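Local coordinates for biofilm-associated surface protein (Staphylococcus aureus, PDB 7C7U) that probably promotes staphylococcal biofilm formation as a calcium-binding, cell wall-anchored surface protein whose switch modulates functional amyloid assembly, at residues E205-A217 and I231-K245. Residues are numbered along the deposited sequence; the frame is centred on the assembly and turned at random.
Sequences ENNNAFKASSGSA and IDQQIMKNGIFSYSK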
loop_
_atom_site.group_PDB
_atom_site.type_symbol
_atom_site.label_atom_id
_atom_site.label_comp_id
_atom_site.label_asym_id
_atom_site.label_seq_id
_atom_site.Cartn_x
_atom_site.Cartn_y
_atom_site.Cartn_z
ATOM N N GLU A 205 35.361 -23.546 0.267
ATOM C CA GLU A 205 34.378 -24.620 0.395
ATOM C C GLU A 205 33.214 -24.385 -0.548
ATOM O O GLU A 205 32.580 -23.325 -0.501
ATOM C CB GLU A 205 33.829 -24.699 1.816
ATOM C CG GLU A 205 34.858 -24.978 2.873
ATOM C CD GLU A 205 34.261 -25.525 4.138
ATOM O OE1 GLU A 205 34.899 -25.335 5.187
ATOM O OE2 GLU A 205 33.141 -26.079 4.107
ATOM N N ASN A 206 32.910 -25.394 -1.367
ATOM C CA ASN A 206 31.749 -25.416 -2.254
ATOM C C ASN A 206 31.654 -24.123 -3.047
ATOM O O ASN A 206 30.620 -23.435 -3.097
ATOM C CB ASN A 206 30.478 -25.650 -1.458
ATOM C CG ASN A 206 30.507 -26.948 -0.725
ATOM O OD1 ASN A 206 30.864 -26.994 0.447
ATOM N ND2 ASN A 206 30.190 -28.028 -1.425
ATOM N N ASN A 207 32.763 -23.834 -3.705
ATOM C CA ASN A 207 33.021 -22.541 -4.306
ATOM C C ASN A 207 32.190 -22.342 -5.552
ATOM O O ASN A 207 31.910 -21.203 -5.933
ATOM C CB ASN A 207 34.519 -22.441 -4.627
ATOM C CG ASN A 207 34.945 -21.047 -4.993
ATOM O OD1 ASN A 207 35.220 -20.226 -4.124
ATOM N ND2 ASN A 207 34.996 -20.767 -6.292
ATOM N N ASN A 208 31.786 -23.428 -6.204
ATOM C CA ASN A 208 30.923 -23.316 -7.378
ATOM C C ASN A 208 29.472 -23.727 -7.114
ATOM O O ASN A 208 28.705 -23.887 -8.070
ATOM C CB ASN A 208 31.493 -24.133 -8.540
ATOM C CG ASN A 208 30.943 -23.680 -9.882
ATOM O OD1 ASN A 208 30.925 -22.485 -10.195
ATOM N ND2 ASN A 208 30.431 -24.628 -10.657
ATOM N N ALA A 209 29.069 -23.891 -5.848
ATOM C CA ALA A 209 27.734 -24.415 -5.543
ATOM C C ALA A 209 26.621 -23.414 -5.872
ATOM O O ALA A 209 25.543 -23.798 -6.345
ATOM C CB ALA A 209 27.647 -24.808 -4.065
ATOM N N PHE A 210 26.842 -22.139 -5.625
ATOM C CA PHE A 210 25.745 -21.180 -5.652
ATOM C C PHE A 210 26.000 -20.113 -6.709
ATOM O O PHE A 210 27.139 -19.710 -6.946
ATOM C CB PHE A 210 25.543 -20.560 -4.275
ATOM C CG PHE A 210 25.201 -21.568 -3.201
ATOM C CD1 PHE A 210 24.029 -22.325 -3.286
ATOM C CD2 PHE A 210 26.035 -21.748 -2.109
ATOM C CE1 PHE A 210 23.706 -23.257 -2.293
ATOM C CE2 PHE A 210 25.736 -22.663 -1.131
ATOM C CZ PHE A 210 24.555 -23.429 -1.217
ATOM N N LYS A 211 24.934 -19.693 -7.376
ATOM C CA LYS A 211 25.034 -18.753 -8.482
ATOM C C LYS A 211 24.797 -17.312 -8.036
ATOM O O LYS A 211 25.501 -16.392 -8.469
ATOM C CB LYS A 211 24.020 -19.130 -9.571
ATOM C CG LYS A 211 24.114 -18.309 -10.824
ATOM C CD LYS A 211 22.932 -18.574 -11.754
ATOM C CE LYS A 211 22.918 -20.010 -12.256
ATOM N NZ LYS A 211 24.213 -20.382 -12.873
ATOM N N ALA A 212 23.826 -17.089 -7.163
ATOM C CA ALA A 212 23.496 -15.709 -6.820
ATOM C C ALA A 212 22.550 -15.734 -5.643
ATOM O O ALA A 212 21.959 -16.772 -5.336
ATOM C CB ALA A 212 22.860 -14.987 -8.006
ATOM N N SER A 213 22.405 -14.580 -4.982
ATOM C CA SER A 213 21.482 -14.507 -3.863
ATOM C C SER A 213 20.862 -13.127 -3.795
ATOM O O SER A 213 21.508 -12.119 -4.087
ATOM C CB SER A 213 22.179 -14.819 -2.536
ATOM O OG SER A 213 21.288 -14.763 -1.450
ATOM N N SER A 214 19.609 -13.090 -3.371
ATOM C CA SER A 214 18.949 -11.812 -3.158
ATOM C C SER A 214 17.885 -12.015 -2.099
ATOM O O SER A 214 17.571 -13.139 -1.718
ATOM C CB SER A 214 18.342 -11.289 -4.454
ATOM O OG SER A 214 17.146 -12.015 -4.729
ATOM N N GLY A 215 17.336 -10.910 -1.593
ATOM C CA GLY A 215 16.368 -10.982 -0.528
ATOM C C GLY A 215 15.110 -10.215 -0.885
ATOM O O GLY A 215 15.064 -9.464 -1.858
ATOM N N SER A 216 14.077 -10.455 -0.093
ATOM C CA SER A 216 12.875 -9.641 -0.147
ATOM C C SER A 216 12.406 -9.426 1.277
ATOM O O SER A 216 12.570 -10.305 2.122
ATOM C CB SER A 216 11.781 -10.303 -0.996
ATOM O OG SER A 216 11.302 -11.490 -0.383
ATOM N N ALA A 217 11.857 -8.244 1.551
ATOM C CA ALA A 217 11.372 -7.904 2.879
ATOM C C ALA A 217 9.946 -7.405 2.716
ATOM O O ALA A 217 9.693 -6.526 1.888
ATOM C CB ALA A 217 12.250 -6.836 3.551
ATOM N N ILE A 231 11.692 -11.493 6.145
ATOM C CA ILE A 231 12.899 -11.203 5.378
ATOM C C ILE A 231 13.312 -12.524 4.751
ATOM O O ILE A 231 13.827 -13.394 5.456
ATOM C CB ILE A 231 14.000 -10.629 6.265
ATOM C CG1 ILE A 231 13.499 -9.330 6.921
ATOM C CG2 ILE A 231 15.294 -10.361 5.452
ATOM C CD1 ILE A 231 14.049 -9.166 8.290
ATOM N N ASP A 232 13.013 -12.715 3.463
ATOM C CA ASP A 232 13.213 -14.003 2.796
ATOM C C ASP A 232 14.412 -13.925 1.864
ATOM O O ASP A 232 14.387 -13.171 0.887
ATOM C CB ASP A 232 11.993 -14.425 1.979
ATOM C CG ASP A 232 10.751 -14.656 2.829
ATOM O OD1 ASP A 232 10.874 -15.029 4.008
ATOM O OD2 ASP A 232 9.642 -14.477 2.292
ATOM N N GLN A 233 15.416 -14.758 2.110
ATOM C CA GLN A 233 16.577 -14.818 1.235
ATOM C C GLN A 233 16.469 -16.031 0.313
ATOM O O GLN A 233 16.089 -17.117 0.751
ATOM C CB GLN A 233 17.865 -14.888 2.055
ATOM C CG GLN A 233 19.146 -14.951 1.200
ATOM C CD GLN A 233 20.409 -14.864 2.033
ATOM O OE1 GLN A 233 20.343 -14.752 3.259
ATOM N NE2 GLN A 233 21.571 -14.951 1.376
ATOM N N GLN A 234 16.771 -15.835 -0.966
ATOM C CA GLN A 234 16.896 -16.931 -1.920
ATOM C C GLN A 234 18.357 -17.036 -2.342
ATOM O O GLN A 234 19.006 -16.017 -2.590
ATOM C CB GLN A 234 16.033 -16.698 -3.166
ATOM C CG GLN A 234 14.624 -16.150 -2.897
ATOM C CD GLN A 234 13.595 -17.217 -2.533
ATOM O OE1 GLN A 234 13.821 -18.406 -2.721
ATOM N NE2 GLN A 234 12.451 -16.781 -2.009
ATOM N N ILE A 235 18.867 -18.261 -2.425
ATOM C CA ILE A 235 20.197 -18.550 -2.961
ATOM C C ILE A 235 20.004 -19.546 -4.099
ATOM O O ILE A 235 19.685 -20.720 -3.867
ATOM C CB ILE A 235 21.139 -19.114 -1.897
ATOM C CG1 ILE A 235 21.189 -18.196 -0.684
ATOM C CG2 ILE A 235 22.584 -19.278 -2.475
ATOM C CD1 ILE A 235 21.734 -18.873 0.568
ATOM N N MET A 236 20.165 -19.077 -5.328
ATOM C CA MET A 236 20.035 -19.935 -6.483
ATOM C C MET A 236 21.287 -20.800 -6.621
ATOM O O MET A 236 22.412 -20.343 -6.372
ATOM C CB MET A 236 19.846 -19.105 -7.746
ATOM C CG MET A 236 18.555 -18.293 -7.783
ATOM S SD MET A 236 18.220 -17.616 -9.426
ATOM C CE MET A 236 19.557 -18.403 -10.344
ATOM N N LYS A 237 21.083 -22.047 -7.017
ATOM C CA LYS A 237 22.171 -23.010 -7.174
ATOM C C LYS A 237 22.703 -23.021 -8.599
ATOM O O LYS A 237 21.975 -22.747 -9.552
ATOM C CB LYS A 237 21.696 -24.420 -6.837
ATOM C CG LYS A 237 21.364 -24.669 -5.374
ATOM C CD LYS A 237 21.011 -26.161 -5.189
ATOM C CE LYS A 237 20.554 -26.442 -3.772
ATOM N NZ LYS A 237 20.298 -27.902 -3.580
ATOM N N ASN A 238 23.993 -23.341 -8.733
ATOM C CA ASN A 238 24.536 -23.692 -10.044
ATOM C C ASN A 238 24.201 -25.122 -10.444
ATOM O O ASN A 238 24.094 -25.410 -11.640
ATOM C CB ASN A 238 26.054 -23.525 -10.073
ATOM C CG ASN A 238 26.471 -22.082 -10.221
ATOM O OD1 ASN A 238 25.824 -21.316 -10.928
ATOM N ND2 ASN A 238 27.550 -21.699 -9.551
ATOM N N GLY A 239 24.080 -26.029 -9.478
ATOM C CA GLY A 239 23.810 -27.422 -9.795
ATOM C C GLY A 239 22.901 -28.099 -8.792
ATOM O O GLY A 239 21.768 -27.643 -8.543
ATOM N N ILE A 240 23.391 -29.179 -8.186
ATOM C CA ILE A 240 22.551 -29.952 -7.276
ATOM C C ILE A 240 23.226 -30.066 -5.918
ATOM O O ILE A 240 23.240 -31.143 -5.307
ATOM C CB ILE A 240 22.218 -31.337 -7.860
ATOM C CG1 ILE A 240 23.490 -32.015 -8.400
ATOM C CG2 ILE A 240 21.131 -31.201 -8.934
ATOM C CD1 ILE A 240 23.369 -33.541 -8.552
ATOM N N PHE A 241 23.744 -28.937 -5.433
ATOM C CA PHE A 241 24.455 -28.864 -4.165
ATOM C C PHE A 241 23.778 -29.673 -3.069
ATOM O O PHE A 241 22.551 -29.666 -2.923
ATOM C CB PHE A 241 24.573 -27.401 -3.715
ATOM C CG PHE A 241 25.112 -27.251 -2.328
ATOM C CD1 PHE A 241 26.464 -27.448 -2.071
ATOM C CD2 PHE A 241 24.272 -26.937 -1.278
ATOM C CE1 PHE A 241 26.958 -27.316 -0.787
ATOM C CE2 PHE A 241 24.765 -26.803 0.009
ATOM C CZ PHE A 241 26.111 -26.992 0.251
ATOM N N SER A 242 24.603 -30.329 -2.267
ATOM C CA SER A 242 24.146 -31.082 -1.109
ATOM C C SER A 242 25.011 -30.671 0.077
ATOM O O SER A 242 26.247 -30.749 0.000
ATOM C CB SER A 242 24.244 -32.589 -1.384
ATOM O OG SER A 242 23.442 -33.320 -0.491
ATOM N N TYR A 243 24.366 -30.199 1.154
ATOM C CA TYR A 243 25.060 -29.752 2.361
ATOM C C TYR A 243 25.264 -30.940 3.299
ATOM O O TYR A 243 24.292 -31.564 3.735
ATOM C CB TYR A 243 24.279 -28.643 3.088
ATOM C CG TYR A 243 24.975 -28.198 4.364
ATOM C CD1 TYR A 243 25.966 -27.211 4.332
ATOM C CD2 TYR A 243 24.669 -28.772 5.590
ATOM C CE1 TYR A 243 26.612 -26.796 5.487
ATOM C CE2 TYR A 243 25.328 -28.375 6.750
ATOM C CZ TYR A 243 26.298 -27.389 6.689
ATOM O OH TYR A 243 26.949 -26.980 7.829
ATOM N N SER A 244 26.523 -31.249 3.605
ATOM C CA SER A 244 26.853 -32.244 4.625
ATOM C C SER A 244 28.268 -31.964 5.108
ATOM O O SER A 244 29.210 -31.979 4.311
ATOM C CB SER A 244 26.736 -33.672 4.084
ATOM O OG SER A 244 27.026 -34.611 5.107
ATOM N N LYS A 245 28.415 -31.684 6.393
ATOM C CA LYS A 245 29.695 -31.324 6.972
ATOM C C LYS A 245 29.846 -32.090 8.271
ATOM O O LYS A 245 28.851 -32.432 8.916
ATOM C CB LYS A 245 29.793 -29.802 7.261
ATOM C CG LYS A 245 29.531 -28.900 6.059
ATOM C CD LYS A 245 30.716 -28.929 5.079
ATOM C CE LYS A 245 30.323 -28.318 3.735
ATOM N NZ LYS A 245 31.509 -28.148 2.844
HETATM O O HOH W 1 24.859 -26.408 -6.897
HETATM O O HOH W 2 9.401 -11.507 2.180
HETATM O O HOH W 3 13.026 -13.615 -1.489
#
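Two donors converge on Gln234 O: the hydroxyl of Ser213 lies 2.8 Å from it, above the carbonyl plane, whereas Ser214 N approaches within that plane. With chi1 at -179°, the Ser213 hydroxyl swings opposite the backbone N and reaches across to the partner strand, and the same oxygen accepts from Gln233 NE2 at 2.8 Å, a nearly straight bond lying close to the amide plane. The other end of that amide, Gln233 OE1, is bonded to the hydroxyl of Tyr253.

Paired backbone bonds at Ser214-Gln234 and Ser216-Asp232 set an antiparallel register that slips by one residue between Phe210 and Ala212. At this beta bulge Lys211 N donates to Met236 O and Ala212 O accepts from Met236 N. The displaced Lys211 side chain bends at chi3 and chi4, bringing NZ 2.7 Å from Asn238 OD1. Asn238 ND2 reaches 2.9 Å to Asn208 O, so both ends of this amide are bound and its rotation is fixed.

Where the strands give way to loops, the edge of the Phe210 ring meets a face of Phe241 (centroids 4.8 Å apart, planes at 59°), and Asn206 ND2 lies at the Phe241 edge. From within strand 231-237, Ile235 CG2 packs 3.5 Å from Phe210 CD1. Lys245 NZ closes the far end, 2.7 Å from Asn206 OD1 in its carbonyl plane, and forms a salt bridge with Glu205 OE2, which is also bonded to Trp251 NE1.

Ala212 and Met236 pack against strands 36-39 and 52-61. The antiparallel pairing of strands consecutive in the chain identifies a beta hairpin with a beta bulge, within an antiparallel sheet that strand 323-331 continues beside 231-237, while Gly215 bonds to Ser184 on the other side.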